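Local structure of phosphotriesterase family protein (Listeria monocytogenes serotype 4b str. H7858, 3PNZ) at residues R5-D10 / R73-V78; H24-P29 / A79-E84; G91-N96 / N137-G142; G271-K276 / P286-I291. The protein probably hydrolyses phosphorylated sugar lactones as a zinc-dependent lactonase of the phosphotriesterase family, within the amidohydrolase superfamily. One frame throughout, in Å; residues are numbered along the deposited sequence.

Contact 1 (R5-D10 / R73-V78); sequences RTFYGD and RRVLDV
Phe7 makes a buried, purely apolar contact with Val75 and Val78, joining the turn of the N-terminal beta hairpin to the first turn of helix 75-85. One corner of the ring does the work. CE2 lies 3.7 Å from CG1 of Val78 and 3.9 Å from CG1 of Val75, so the two methyls, on residues three apart and a little under one helical turn from each other, both close on the same ring atom. Both valines offer the same branch: CG1 stands anti to the backbone nitrogen in each (chi1 179° in Val75, 175° in Val78), next to the carbonyl carbon. The side chains of Phe7 and Val78 cross at about a right angle.

The hairpin is firmly built behind this ring. A type I turn runs from Thr6 to Gly9, and Gly9 O accepts both Thr6 N and Thr6 OG1, the hydroxyl at 2.7 Å in the carbonyl plane. Farther back, Arg5 grips Asp10 side-on, NE to OD1 and NH2 to OD2, each 2.9 Å.

Tyr8, next in the turn, leans on Ser82 and Lys83 farther along the same helix. Phe7 is also backbone-bonded to Ile89, so the hairpin sits where helix 75-85 hands over to strand 88-92.

Contact 2 (H24-P29 / A79-E84); sequences HIVCVP and AQISKE. With ZN (zinc ion), chain I.
Ile81 of helix 75-85 pushes its CD1 methyl against Ile25 and Val26, in the loop that follows strand 19-23 of the TIM-barrel-like amidohydrolase fold. The apolar part of the contact rests on that single methyl: CD1 is 3.6 Å from CG2 of Val26 and 3.8 Å from CG2 of Ile25. The Ile81 chain is stretched out to reach them (chi2 175°). It slides past Ile25 in the opposite direction; Val52 of helix 45-57 also touches Ile81, while Val78 packs on Ile25 and Val26.

Metal binding begins one residue earlier: His24, next to Ile25, turns inward to the barrel and binds a zinc ion through NE2 at 2.1 Å, alongside His22, the carboxylated Lys154 and Asp272. The paired histidines at the end of the first barrel strand are the His-X-His signature of the superfamily. ND1 of His24 is hydrogen-bonded to Thr67 OG1, a second-shell partner that fixes the rotation of the imidazole.

Polar contacts gather on the outer side of the helix, where Glu84 has Lys45 and Gln49 as partners and Gln80 NE2 donates to Glu84 OE2 at 3.1 Å, reaching the oxygen on its anti side.

Contact 3 (G91-N96 / N137-G142); sequences GTAGFN and NEVENG. With PO4 (phosphate ion), chain K.
Glu138 reaches from helix 128-140 to the loop after strand 88-92, and its two ends, CB and OE1, meet Ala93 and Gly94. Its CB starts the contact, 3.6 Å from the CB methyl of Ala93. From there CG lies anti to the carbonyl carbon (chi1 -68°), and the extended chain beyond it carries the carboxylate past Ala93 to the next peptide. OE1 comes 3.2 Å from CA of Ala93 and then accepts the amide hydrogen of Gly94, N to OE1 3.1 Å, with an N-H...O angle of 154°. The donor arrives nearly along the C-O axis of the carboxylate. The other oxygen, OE2, turns to the guanidinium of Arg73, its salt-bridge partner. The same arginine reaches Thr92 O through NH2, so carboxylate and guanidinium together tie the end of the strand to the helix.

This is the seam of a beta/alpha barrel: a strand of the inner wall runs out into a loop at the catalytic mouth, while helix 128-140, later in the same crossover to strand 150-152, packs outside. Beside the polar bond, CG2 of Val139 touches CB of Ala93 at 4.0 Å, and Val135, one turn earlier in the helix, also covers that methyl.

Beyond Gly94, whose positive phi bends the chain, the loop goes on to the metal centre. There Asn96 ND2 donates to O2 of a phosphate ion at 3.0 Å, an ion probably taken from the crystallisation liquor; Lys97 NZ holds it as well, and its O3 lies next to a zinc ion.

Contact 4 (G271-K276 / P286-I291); sequences GDTARK and PGLEYI. With ZN (zinc ion), chain I; PO4 (phosphate ion), chain L.
Gly271 and Thr273 receive the ends of two aliphatic side chains from segment 286-291, which leads into helix 289-305. Ile291 rests its CD1 methyl directly on the bare backbone of Gly271, 3.5 Å from N and 3.8 Å from CA. Leu288 brings CD2 to 3.6 Å from OG1 of Thr273, its side chain running obliquely across that of the threonine.

The next layer is polar. Glu23, at the end of strand 19-23, takes Thr273 OG1 on OE1 and Gly271 N on OE2, so one carboxylate pins the loop on both sides of Asp272 while Leu288 packs against it. Asp272 itself turns the opposite way, with CG anti to the backbone nitrogen (chi1 -170°), and binds a zinc ion through OD1 at 2.5 Å. An aspartate just past the last strand of the barrel, here 267-269, is the metal ligand expected at this place in the amidohydrolase fold.

Farther along the loop, Arg275 stretches its chain from CG to NE and meets a phosphate ion at the guanidinium edge. NE donates to O1 at 3.0 Å, and NH2 adds a weak bond to that same oxygen. Lys242, Lys244, Tyr245 and Tyr278 also hold this ion, which is probably from the crystallisation liquor but may mark where the phosphate of a phosphorylated lactone would sit, while Asp39 makes a salt bridge with NH1 of Arg275.

Contacts 1 and 2 divide helix 75-85 between them, their centres 8 Å apart: the N-terminal hairpin meets its first turn, the zinc-binding loop its later part, and along the chain their segments alternate. Contact 3, centred 10 Å from contact 1, follows on strand 88-92, directly after that helix, and Arg73 connects the two. Contact 4 closes the chain order after strand 267-269, with its centre about 23 Å from that of contact 3 and on the opposite side of the chain's centre. It nevertheless touches contact 2, since His24 and Asp272 share a zinc ion, so the first and last barrel strands converge on one metal centre.

Contact 1 (R5-D10 / R73-V78)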
loop_
_atom_site.group_PDB
_atom_site.type_symbol
_atom_site.label_atom_id
_atom_site.label_comp_id
_atom_site.label_asym_id
_atom_site.label_seq_id
_atom_site.Cartn_x
_atom_site.Cartn_y
_atom_site.Cartn_z
ATOM N N ARG A 5 -6.880 4.248 -11.411
ATOM C CA ARG A 5 -5.953 3.776 -12.430
ATOM C C ARG A 5 -5.438 2.380 -12.104
ATOM O O ARG A 5 -4.687 2.185 -11.139
ATOM C CB ARG A 5 -4.792 4.762 -12.607
ATOM C CG ARG A 5 -3.710 4.298 -13.560
ATOM C CD ARG A 5 -2.967 5.474 -14.190
ATOM N NE ARG A 5 -3.876 6.278 -15.010
ATOM C CZ ARG A 5 -3.562 7.436 -15.578
ATOM N NH1 ARG A 5 -2.349 7.953 -15.436
ATOM N NH2 ARG A 5 -4.475 8.086 -16.288
ATOM N N THR A 6 -5.870 1.407 -12.901
ATOM C CA THR A 6 -5.434 0.021 -12.734
ATOM C C THR A 6 -4.473 -0.357 -13.859
ATOM O O THR A 6 -4.326 0.373 -14.833
ATOM C CB THR A 6 -6.614 -0.978 -12.734
ATOM O OG1 THR A 6 -7.110 -1.143 -14.066
ATOM C CG2 THR A 6 -7.747 -0.523 -11.798
ATOM N N PHE A 7 -3.814 -1.503 -13.718
ATOM C CA PHE A 7 -2.882 -1.981 -14.729
ATOM C C PHE A 7 -3.532 -2.059 -16.108
ATOM O O PHE A 7 -2.869 -1.823 -17.115
ATOM C CB PHE A 7 -2.343 -3.362 -14.355
ATOM C CG PHE A 7 -1.123 -3.324 -13.470
ATOM C CD1 PHE A 7 -0.799 -2.183 -12.754
ATOM C CD2 PHE A 7 -0.298 -4.434 -13.366
ATOM C CE1 PHE A 7 0.330 -2.153 -11.944
ATOM C CE2 PHE A 7 0.824 -4.416 -12.553
ATOM C CZ PHE A 7 1.137 -3.277 -11.843
ATOM N N TYR A 8 -4.815 -2.398 -16.150
ATOM C CA TYR A 8 -5.496 -2.582 -17.435
ATOM C C TYR A 8 -6.530 -1.506 -17.761
ATOM O O TYR A 8 -7.471 -1.746 -18.525
ATOM C CB TYR A 8 -6.104 -3.983 -17.538
ATOM C CG TYR A 8 -5.062 -5.023 -17.862
ATOM C CD1 TYR A 8 -4.595 -5.177 -19.163
ATOM C CD2 TYR A 8 -4.525 -5.837 -16.870
ATOM C CE1 TYR A 8 -3.629 -6.113 -19.470
ATOM C CE2 TYR A 8 -3.557 -6.783 -17.170
ATOM C CZ TYR A 8 -3.116 -6.916 -18.474
ATOM O OH TYR A 8 -2.155 -7.849 -18.790
ATOM N N GLY A 9 -6.344 -0.314 -17.206
ATOM C CA GLY A 9 -7.162 0.826 -17.592
ATOM C C GLY A 9 -7.681 1.651 -16.429
ATOM O O GLY A 9 -7.629 1.226 -15.265
ATOM N N ASP A 10 -8.182 2.842 -16.746
ATOM C CA ASP A 10 -8.810 3.695 -15.748
ATOM C C ASP A 10 -10.281 3.315 -15.632
ATOM O O ASP A 10 -10.993 3.243 -16.637
ATOM C CB ASP A 10 -8.646 5.170 -16.122
ATOM C CG ASP A 10 -7.184 5.587 -16.232
ATOM O OD1 ASP A 10 -6.309 4.913 -15.635
ATOM O OD2 ASP A 10 -6.900 6.590 -16.919
ATOM N N ARG A 73 10.150 -4.850 -7.947
ATOM C CA ARG A 73 8.917 -5.145 -8.652
ATOM C C ARG A 73 9.108 -6.219 -9.718
ATOM O O ARG A 73 10.176 -6.331 -10.326
ATOM C CB ARG A 73 8.366 -3.888 -9.323
ATOM C CG ARG A 73 8.149 -2.694 -8.403
ATOM C CD ARG A 73 7.242 -1.724 -9.136
ATOM N NE ARG A 73 7.015 -0.435 -8.495
ATOM C CZ ARG A 73 7.644 0.690 -8.831
ATOM N NH1 ARG A 73 8.593 0.684 -9.765
ATOM N NH2 ARG A 73 7.335 1.824 -8.223
ATOM N N ARG A 74 8.055 -7.004 -9.920
ATOM C CA ARG A 74 7.939 -7.906 -11.060
ATOM C C ARG A 74 6.630 -7.562 -11.777
ATOM O O ARG A 74 5.666 -8.333 -11.759
ATOM C CB ARG A 74 7.951 -9.363 -10.586
ATOM C CG ARG A 74 9.295 -9.817 -10.021
ATOM C CD ARG A 74 10.388 -9.604 -11.052
ATOM N NE ARG A 74 11.683 -10.165 -10.675
ATOM C CZ ARG A 74 12.646 -9.501 -10.040
ATOM N NH1 ARG A 74 12.476 -8.232 -9.671
ATOM N NH2 ARG A 74 13.788 -10.113 -9.765
ATOM N N VAL A 75 6.599 -6.380 -12.385
ATOM C CA VAL A 75 5.367 -5.820 -12.936
ATOM C C VAL A 75 4.727 -6.707 -14.003
ATOM O O VAL A 75 3.507 -6.869 -14.030
ATOM C CB VAL A 75 5.598 -4.404 -13.498
ATOM C CG1 VAL A 75 4.315 -3.845 -14.102
ATOM C CG2 VAL A 75 6.115 -3.485 -12.398
ATOM N N LEU A 76 5.538 -7.286 -14.882
ATOM C CA LEU A 76 4.976 -8.136 -15.929
ATOM C C LEU A 76 4.286 -9.370 -15.354
ATOM O O LEU A 76 3.260 -9.808 -15.869
ATOM C CB LEU A 76 6.041 -8.531 -16.961
ATOM C CG LEU A 76 6.632 -7.357 -17.749
ATOM C CD1 LEU A 76 7.752 -7.827 -18.668
ATOM C CD2 LEU A 76 5.541 -6.641 -18.534
ATOM N N ASP A 77 4.838 -9.926 -14.275
ATOM C CA ASP A 77 4.229 -11.093 -13.639
ATOM C C ASP A 77 2.903 -10.716 -12.986
ATOM O O ASP A 77 1.923 -11.451 -13.072
ATOM C CB ASP A 77 5.169 -11.691 -12.582
ATOM C CG ASP A 77 6.387 -12.373 -13.192
ATOM O OD1 ASP A 77 6.211 -13.222 -14.091
ATOM O OD2 ASP A 77 7.520 -12.071 -12.762
ATOM N N VAL A 78 2.883 -9.572 -12.314
ATOM C CA VAL A 78 1.653 -9.101 -11.685
ATOM C C VAL A 78 0.578 -8.799 -12.735
ATOM O O VAL A 78 -0.589 -9.136 -12.556
ATOM C CB VAL A 78 1.922 -7.874 -10.785
ATOM C CG1 VAL A 78 0.620 -7.308 -10.234
ATOM C CG2 VAL A 78 2.865 -8.268 -9.641
#

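Contact 2 (H24-P29 / A79-E84)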
loop_
_atom_site.group_PDB
_atom_site.type_symbol
_atom_site.label_atom_id
_atom_site.label_comp_id
_atom_site.label_asym_id
_atom_site.label_seq_id
_atom_site.Cartn_x
_atom_site.Cartn_y
_atom_site.Cartn_z
ATOM N N HIS A 24 1.288 -7.196 -1.348
ATOM C CA HIS A 24 2.379 -7.494 -2.282
ATOM C C HIS A 24 2.055 -8.808 -2.959
ATOM O O HIS A 24 1.411 -9.661 -2.368
ATOM C CB HIS A 24 3.722 -7.554 -1.555
ATOM C CG HIS A 24 4.040 -6.286 -0.834
ATOM N ND1 HIS A 24 4.635 -5.211 -1.454
ATOM C CD2 HIS A 24 3.770 -5.891 0.432
ATOM C CE1 HIS A 24 4.753 -4.217 -0.593
ATOM N NE2 HIS A 24 4.231 -4.603 0.558
ATOM N N ILE A 25 2.465 -8.959 -4.217
ATOM C CA ILE A 25 2.019 -10.106 -5.004
ATOM C C ILE A 25 3.191 -10.896 -5.580
ATOM O O ILE A 25 3.351 -12.089 -5.303
ATOM C CB ILE A 25 1.077 -9.659 -6.139
ATOM C CG1 ILE A 25 -0.093 -8.870 -5.562
ATOM C CG2 ILE A 25 0.563 -10.876 -6.907
ATOM C CD1 ILE A 25 -0.962 -8.190 -6.628
ATOM N N VAL A 26 4.013 -10.227 -6.375
ATOM C CA VAL A 26 5.259 -10.812 -6.856
ATOM C C VAL A 26 6.348 -9.767 -6.712
ATOM O O VAL A 26 6.277 -8.694 -7.320
ATOM C CB VAL A 26 5.165 -11.238 -8.347
ATOM C CG1 VAL A 26 6.450 -11.946 -8.780
ATOM C CG2 VAL A 26 3.962 -12.138 -8.569
ATOM N N CYS A 27 7.355 -10.062 -5.898
ATOM C CA CYS A 27 8.408 -9.087 -5.660
ATOM C C CYS A 27 9.668 -9.747 -5.132
ATOM O O CYS A 27 9.605 -10.735 -4.398
ATOM C CB CYS A 27 7.931 -7.990 -4.701
ATOM S SG CYS A 27 7.223 -8.604 -3.151
ATOM N N VAL A 28 10.811 -9.187 -5.508
ATOM C CA VAL A 28 12.108 -9.713 -5.098
ATOM C C VAL A 28 12.990 -8.550 -4.636
ATOM O O VAL A 28 13.903 -8.128 -5.343
ATOM C CB VAL A 28 12.784 -10.479 -6.255
ATOM C CG1 VAL A 28 14.046 -11.209 -5.764
ATOM C CG2 VAL A 28 11.809 -11.458 -6.877
ATOM N N PRO A 29 12.697 -8.008 -3.443
ATOM C CA PRO A 29 13.391 -6.842 -2.885
ATOM C C PRO A 29 14.905 -7.041 -2.880
ATOM O O PRO A 29 15.373 -8.022 -2.309
ATOM C CB PRO A 29 12.888 -6.785 -1.437
ATOM C CG PRO A 29 11.637 -7.565 -1.408
ATOM C CD PRO A 29 11.648 -8.535 -2.553
ATOM N N ALA A 79 0.979 -8.177 -13.837
ATOM C CA ALA A 79 0.048 -7.914 -14.932
ATOM C C ALA A 79 -0.529 -9.217 -15.478
ATOM O O ALA A 79 -1.726 -9.310 -15.742
ATOM C CB ALA A 79 0.733 -7.115 -16.045
ATOM N N GLN A 80 0.319 -10.232 -15.623
ATOM C CA GLN A 80 -0.143 -11.524 -16.124
ATOM C C GLN A 80 -1.140 -12.172 -15.162
ATOM O O GLN A 80 -2.135 -12.754 -15.585
ATOM C CB GLN A 80 1.038 -12.461 -16.398
ATOM C CG GLN A 80 0.630 -13.761 -17.068
ATOM C CD GLN A 80 0.053 -13.537 -18.457
ATOM O OE1 GLN A 80 0.430 -12.591 -19.152
ATOM N NE2 GLN A 80 -0.871 -14.401 -18.863
ATOM N N ILE A 81 -0.884 -12.049 -13.861
ATOM C CA ILE A 81 -1.809 -12.568 -12.858
ATOM C C ILE A 81 -3.163 -11.868 -12.941
ATOM O O ILE A 81 -4.212 -12.512 -12.889
ATOM C CB ILE A 81 -1.225 -12.416 -11.434
ATOM C CG1 ILE A 81 0.030 -13.288 -11.288
ATOM C CG2 ILE A 81 -2.260 -12.797 -10.388
ATOM C CD1 ILE A 81 0.763 -13.134 -9.951
ATOM N N SER A 82 -3.130 -10.544 -13.065
ATOM C CA SER A 82 -4.347 -9.759 -13.235
ATOM C C SER A 82 -5.144 -10.275 -14.433
ATOM O O SER A 82 -6.339 -10.554 -14.328
ATOM C CB SER A 82 -4.004 -8.286 -13.447
ATOM O OG SER A 82 -5.181 -7.507 -13.579
ATOM N N LYS A 83 -4.467 -10.405 -15.566
ATOM C CA LYS A 83 -5.113 -10.908 -16.776
ATOM C C LYS A 83 -5.772 -12.272 -16.567
ATOM O O LYS A 83 -6.929 -12.471 -16.941
ATOM C CB LYS A 83 -4.107 -10.983 -17.924
ATOM C CG LYS A 83 -4.674 -11.628 -19.181
ATOM C CD LYS A 83 -4.109 -10.993 -20.437
ATOM C CE LYS A 83 -2.614 -11.212 -20.560
ATOM N NZ LYS A 83 -2.132 -10.799 -21.914
ATOM N N GLU A 84 -5.042 -13.205 -15.963
ATOM C CA GLU A 84 -5.537 -14.573 -15.799
ATOM C C GLU A 84 -6.635 -14.732 -14.743
ATOM O O GLU A 84 -7.533 -15.554 -14.901
ATOM C CB GLU A 84 -4.385 -15.552 -15.530
ATOM C CG GLU A 84 -3.383 -15.678 -16.670
ATOM C CD GLU A 84 -2.392 -16.808 -16.454
ATOM O OE1 GLU A 84 -2.799 -17.857 -15.914
ATOM O OE2 GLU A 84 -1.208 -16.645 -16.822
HETATM ZN ZN ZN I . 3.817 -3.368 2.207
#

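Contact 3 (G91-N96 / N137-G142)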
loop_
_atom_site.group_PDB
_atom_site.type_symbol
_atom_site.label_atom_id
_atom_site.label_comp_id
_atom_site.label_asym_id
_atom_site.label_seq_id
_atom_site.Cartn_x
_atom_site.Cartn_y
_atom_site.Cartn_z
ATOM N N GLY A 91 -1.294 -0.384 -9.156
ATOM C CA GLY A 91 0.136 -0.402 -8.886
ATOM C C GLY A 91 0.593 0.845 -8.157
ATOM O O GLY A 91 -0.140 1.831 -8.077
ATOM N N THR A 92 1.810 0.809 -7.621
ATOM C CA THR A 92 2.297 1.903 -6.805
ATOM C C THR A 92 3.622 2.460 -7.311
ATOM O O THR A 92 4.591 1.719 -7.484
ATOM C CB THR A 92 2.469 1.426 -5.362
ATOM O OG1 THR A 92 1.192 1.018 -4.859
ATOM C CG2 THR A 92 3.053 2.534 -4.488
ATOM N N ALA A 93 3.655 3.769 -7.532
ATOM C CA ALA A 93 4.869 4.461 -7.927
ATOM C C ALA A 93 5.601 4.999 -6.697
ATOM O O ALA A 93 4.995 5.205 -5.649
ATOM C CB ALA A 93 4.529 5.615 -8.865
ATOM N N GLY A 94 6.901 5.221 -6.814
ATOM C CA GLY A 94 7.620 5.882 -5.737
ATOM C C GLY A 94 8.477 4.960 -4.889
ATOM O O GLY A 94 9.056 4.010 -5.396
ATOM N N PHE A 95 8.511 5.229 -3.584
ATOM C CA PHE A 95 9.507 4.637 -2.690
ATOM C C PHE A 95 8.849 3.974 -1.473
ATOM O O PHE A 95 7.789 4.407 -1.034
ATOM C CB PHE A 95 10.475 5.735 -2.224
ATOM C CG PHE A 95 10.927 6.655 -3.326
ATOM C CD1 PHE A 95 12.082 6.384 -4.047
ATOM C CD2 PHE A 95 10.192 7.783 -3.649
ATOM C CE1 PHE A 95 12.498 7.221 -5.065
ATOM C CE2 PHE A 95 10.600 8.631 -4.670
ATOM C CZ PHE A 95 11.758 8.348 -5.382
ATOM N N ASN A 96 9.485 2.934 -0.921
ATOM C CA ASN A 96 8.912 2.184 0.211
ATOM C C ASN A 96 9.485 2.573 1.578
ATOM O O ASN A 96 8.723 2.884 2.494
ATOM C CB ASN A 96 9.030 0.670 -0.027
ATOM C CG ASN A 96 8.380 -0.177 1.082
ATOM O OD1 ASN A 96 8.272 -1.397 0.946
ATOM N ND2 ASN A 96 7.952 0.458 2.168
ATOM N N ASN A 137 6.427 9.766 -14.264
ATOM C CA ASN A 137 6.524 8.874 -15.417
ATOM C C ASN A 137 5.965 7.485 -15.121
ATOM O O ASN A 137 5.388 6.844 -15.998
ATOM C CB ASN A 137 7.968 8.797 -15.924
ATOM C CG ASN A 137 8.417 10.090 -16.609
ATOM O OD1 ASN A 137 7.592 10.899 -17.040
ATOM N ND2 ASN A 137 9.728 10.286 -16.706
ATOM N N GLU A 138 6.118 7.021 -13.878
ATOM C CA GLU A 138 5.545 5.729 -13.490
ATOM C C GLU A 138 4.014 5.749 -13.534
ATOM O O GLU A 138 3.376 4.744 -13.865
ATOM C CB GLU A 138 6.055 5.294 -12.103
ATOM C CG GLU A 138 7.533 4.958 -12.091
ATOM C CD GLU A 138 7.959 4.123 -10.886
ATOM O OE1 GLU A 138 7.541 4.435 -9.747
ATOM O OE2 GLU A 138 8.726 3.156 -11.082
ATOM N N VAL A 139 3.433 6.901 -13.213
ATOM C CA VAL A 139 1.985 7.058 -13.189
ATOM C C VAL A 139 1.419 7.304 -14.589
ATOM O O VAL A 139 0.369 6.777 -14.943
ATOM C CB VAL A 139 1.574 8.233 -12.290
ATOM C CG1 VAL A 139 0.093 8.544 -12.442
ATOM C CG2 VAL A 139 1.903 7.910 -10.828
ATOM N N GLU A 140 2.136 8.104 -15.368
ATOM C CA GLU A 140 1.625 8.581 -16.658
ATOM C C GLU A 140 2.029 7.730 -17.860
ATOM O O GLU A 140 1.283 7.642 -18.839
ATOM C CB GLU A 140 2.041 10.036 -16.875
ATOM C CG GLU A 140 1.501 10.992 -15.824
ATOM C CD GLU A 140 -0.004 11.223 -15.913
ATOM O OE1 GLU A 140 -0.734 10.358 -16.445
ATOM O OE2 GLU A 140 -0.463 12.289 -15.447
ATOM N N ASN A 141 3.202 7.107 -17.792
ATOM C CA ASN A 141 3.722 6.321 -18.906
ATOM C C ASN A 141 3.727 4.823 -18.627
ATOM O O ASN A 141 3.304 4.020 -19.459
ATOM C CB ASN A 141 5.135 6.783 -19.266
ATOM C CG ASN A 141 5.176 8.229 -19.725
ATOM O OD1 ASN A 141 4.169 8.778 -20.156
ATOM N ND2 ASN A 141 6.345 8.849 -19.634
ATOM N N GLY A 142 4.228 4.442 -17.455
ATOM C CA GLY A 142 4.251 3.046 -17.066
ATOM C C GLY A 142 5.350 2.728 -16.068
ATOM O O GLY A 142 6.331 3.461 -15.943
HETATM P P PO4 K . 6.566 -3.206 3.606
HETATM O O1 PO4 K . 6.962 -3.616 2.205
HETATM O O2 PO4 K . 7.071 -1.809 3.856
HETATM O O3 PO4 K . 5.074 -3.205 3.778
HETATM O O4 PO4 K . 7.123 -4.187 4.608
#

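Contact 4 (G271-K276 / P286-I291)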
loop_
_atom_site.group_PDB
_atom_site.type_symbol
_atom_site.label_atom_id
_atom_site.label_comp_id
_atom_site.label_asym_id
_atom_site.label_seq_id
_atom_site.Cartn_x
_atom_site.Cartn_y
_atom_site.Cartn_z
ATOM N N GLY A 271 -3.768 -6.980 4.476
ATOM C CA GLY A 271 -2.934 -7.936 5.187
ATOM C C GLY A 271 -1.447 -7.752 4.976
ATOM O O GLY A 271 -0.634 -8.435 5.610
ATOM N N ASP A 272 -1.082 -6.838 4.079
ATOM C CA ASP A 272 0.320 -6.574 3.787
ATOM C C ASP A 272 1.083 -7.886 3.684
ATOM O O ASP A 272 2.061 -8.117 4.402
ATOM C CB ASP A 272 0.933 -5.668 4.854
ATOM C CG ASP A 272 2.307 -5.184 4.475
ATOM O OD1 ASP A 272 2.659 -5.270 3.279
ATOM O OD2 ASP A 272 3.047 -4.723 5.371
ATOM N N THR A 273 0.620 -8.736 2.774
ATOM C CA THR A 273 1.072 -10.122 2.663
ATOM C C THR A 273 2.399 -10.191 1.915
ATOM O O THR A 273 2.438 -10.294 0.691
ATOM C CB THR A 273 -0.006 -10.969 1.964
ATOM O OG1 THR A 273 -1.293 -10.613 2.486
ATOM C CG2 THR A 273 0.220 -12.448 2.192
ATOM N N ALA A 274 3.494 -10.127 2.659
ATOM C CA ALA A 274 4.793 -9.880 2.047
ATOM C C ALA A 274 5.756 -11.053 2.145
ATOM O O ALA A 274 6.910 -10.933 1.744
ATOM C CB ALA A 274 5.425 -8.635 2.656
ATOM N N ARG A 275 5.287 -12.175 2.679
ATOM C CA ARG A 275 6.157 -13.322 2.948
ATOM C C ARG A 275 5.629 -14.618 2.351
ATOM O O ARG A 275 4.419 -14.827 2.274
ATOM C CB ARG A 275 6.313 -13.517 4.463
ATOM C CG ARG A 275 7.182 -12.483 5.138
ATOM C CD ARG A 275 7.220 -12.718 6.647
ATOM N NE ARG A 275 8.082 -11.761 7.324
ATOM C CZ ARG A 275 9.372 -11.965 7.550
ATOM N NH1 ARG A 275 9.944 -13.089 7.136
ATOM N NH2 ARG A 275 10.093 -11.044 8.171
ATOM N N LYS A 276 6.545 -15.509 1.967
ATOM C CA LYS A 276 6.159 -16.847 1.540
ATOM C C LYS A 276 5.312 -17.513 2.621
ATOM O O LYS A 276 4.299 -18.152 2.328
ATOM C CB LYS A 276 7.396 -17.707 1.253
ATOM C CG LYS A 276 8.123 -17.382 -0.057
ATOM C CD LYS A 276 9.164 -18.466 -0.368
ATOM C CE LYS A 276 9.812 -18.285 -1.741
ATOM N NZ LYS A 276 10.850 -17.217 -1.750
ATOM N N PRO A 286 -1.826 -17.858 6.084
ATOM C CA PRO A 286 -3.249 -17.502 6.023
ATOM C C PRO A 286 -3.687 -17.141 4.603
ATOM O O PRO A 286 -4.836 -17.399 4.235
ATOM C CB PRO A 286 -3.341 -16.287 6.949
ATOM C CG PRO A 286 -2.179 -16.462 7.900
ATOM C CD PRO A 286 -1.086 -17.040 7.061
ATOM N N GLY A 287 -2.780 -16.561 3.824
ATOM C CA GLY A 287 -3.031 -16.309 2.414
ATOM C C GLY A 287 -3.941 -15.128 2.133
ATOM O O GLY A 287 -4.495 -14.517 3.049
ATOM N N LEU A 288 -4.103 -14.812 0.852
ATOM C CA LEU A 288 -5.027 -13.757 0.449
ATOM C C LEU A 288 -6.486 -14.136 0.703
ATOM O O LEU A 288 -7.372 -13.293 0.631
ATOM C CB LEU A 288 -4.801 -13.358 -1.018
ATOM C CG LEU A 288 -3.424 -12.765 -1.353
ATOM C CD1 LEU A 288 -3.286 -12.439 -2.848
ATOM C CD2 LEU A 288 -3.117 -11.522 -0.510
ATOM N N GLU A 289 -6.748 -15.400 1.017
ATOM C CA GLU A 289 -8.108 -15.803 1.350
ATOM C C GLU A 289 -8.498 -15.322 2.739
ATOM O O GLU A 289 -9.673 -15.129 3.027
ATOM C CB GLU A 289 -8.259 -17.327 1.302
ATOM C CG GLU A 289 -7.500 -18.047 2.412
ATOM C CD GLU A 289 -7.815 -19.534 2.489
ATOM O OE1 GLU A 289 -7.456 -20.157 3.512
ATOM O OE2 GLU A 289 -8.412 -20.077 1.531
ATOM N N TYR A 290 -7.507 -15.139 3.607
ATOM C CA TYR A 290 -7.791 -14.980 5.031
ATOM C C TYR A 290 -8.787 -13.881 5.371
ATOM O O TYR A 290 -9.764 -14.124 6.075
ATOM C CB TYR A 290 -6.518 -14.782 5.852
ATOM C CG TYR A 290 -6.832 -14.686 7.328
ATOM C CD1 TYR A 290 -7.076 -15.828 8.080
ATOM C CD2 TYR A 290 -6.928 -13.453 7.959
ATOM C CE1 TYR A 290 -7.380 -15.744 9.434
ATOM C CE2 TYR A 290 -7.238 -13.361 9.313
ATOM C CZ TYR A 290 -7.461 -14.507 10.040
ATOM O OH TYR A 290 -7.776 -14.418 11.378
ATOM N N ILE A 291 -8.538 -12.663 4.895
ATOM C CA ILE A 291 -9.365 -11.539 5.322
ATOM C C ILE A 291 -10.822 -11.697 4.889
ATOM O O ILE A 291 -11.730 -11.590 5.708
ATOM C CB ILE A 291 -8.780 -10.184 4.871
ATOM C CG1 ILE A 291 -7.446 -9.943 5.592
ATOM C CG2 ILE A 291 -9.750 -9.046 5.164
ATOM C CD1 ILE A 291 -6.691 -8.722 5.086
HETATM ZN ZN ZN I . 3.817 -3.368 2.207
HETATM P P PO4 L . 6.165 -8.428 8.344
HETATM O O1 PO4 L . 7.177 -9.407 8.877
HETATM O O2 PO4 L . 6.341 -8.324 6.845
HETATM O O3 PO4 L . 4.767 -8.931 8.623
HETATM O O4 PO4 L . 6.365 -7.060 8.964
#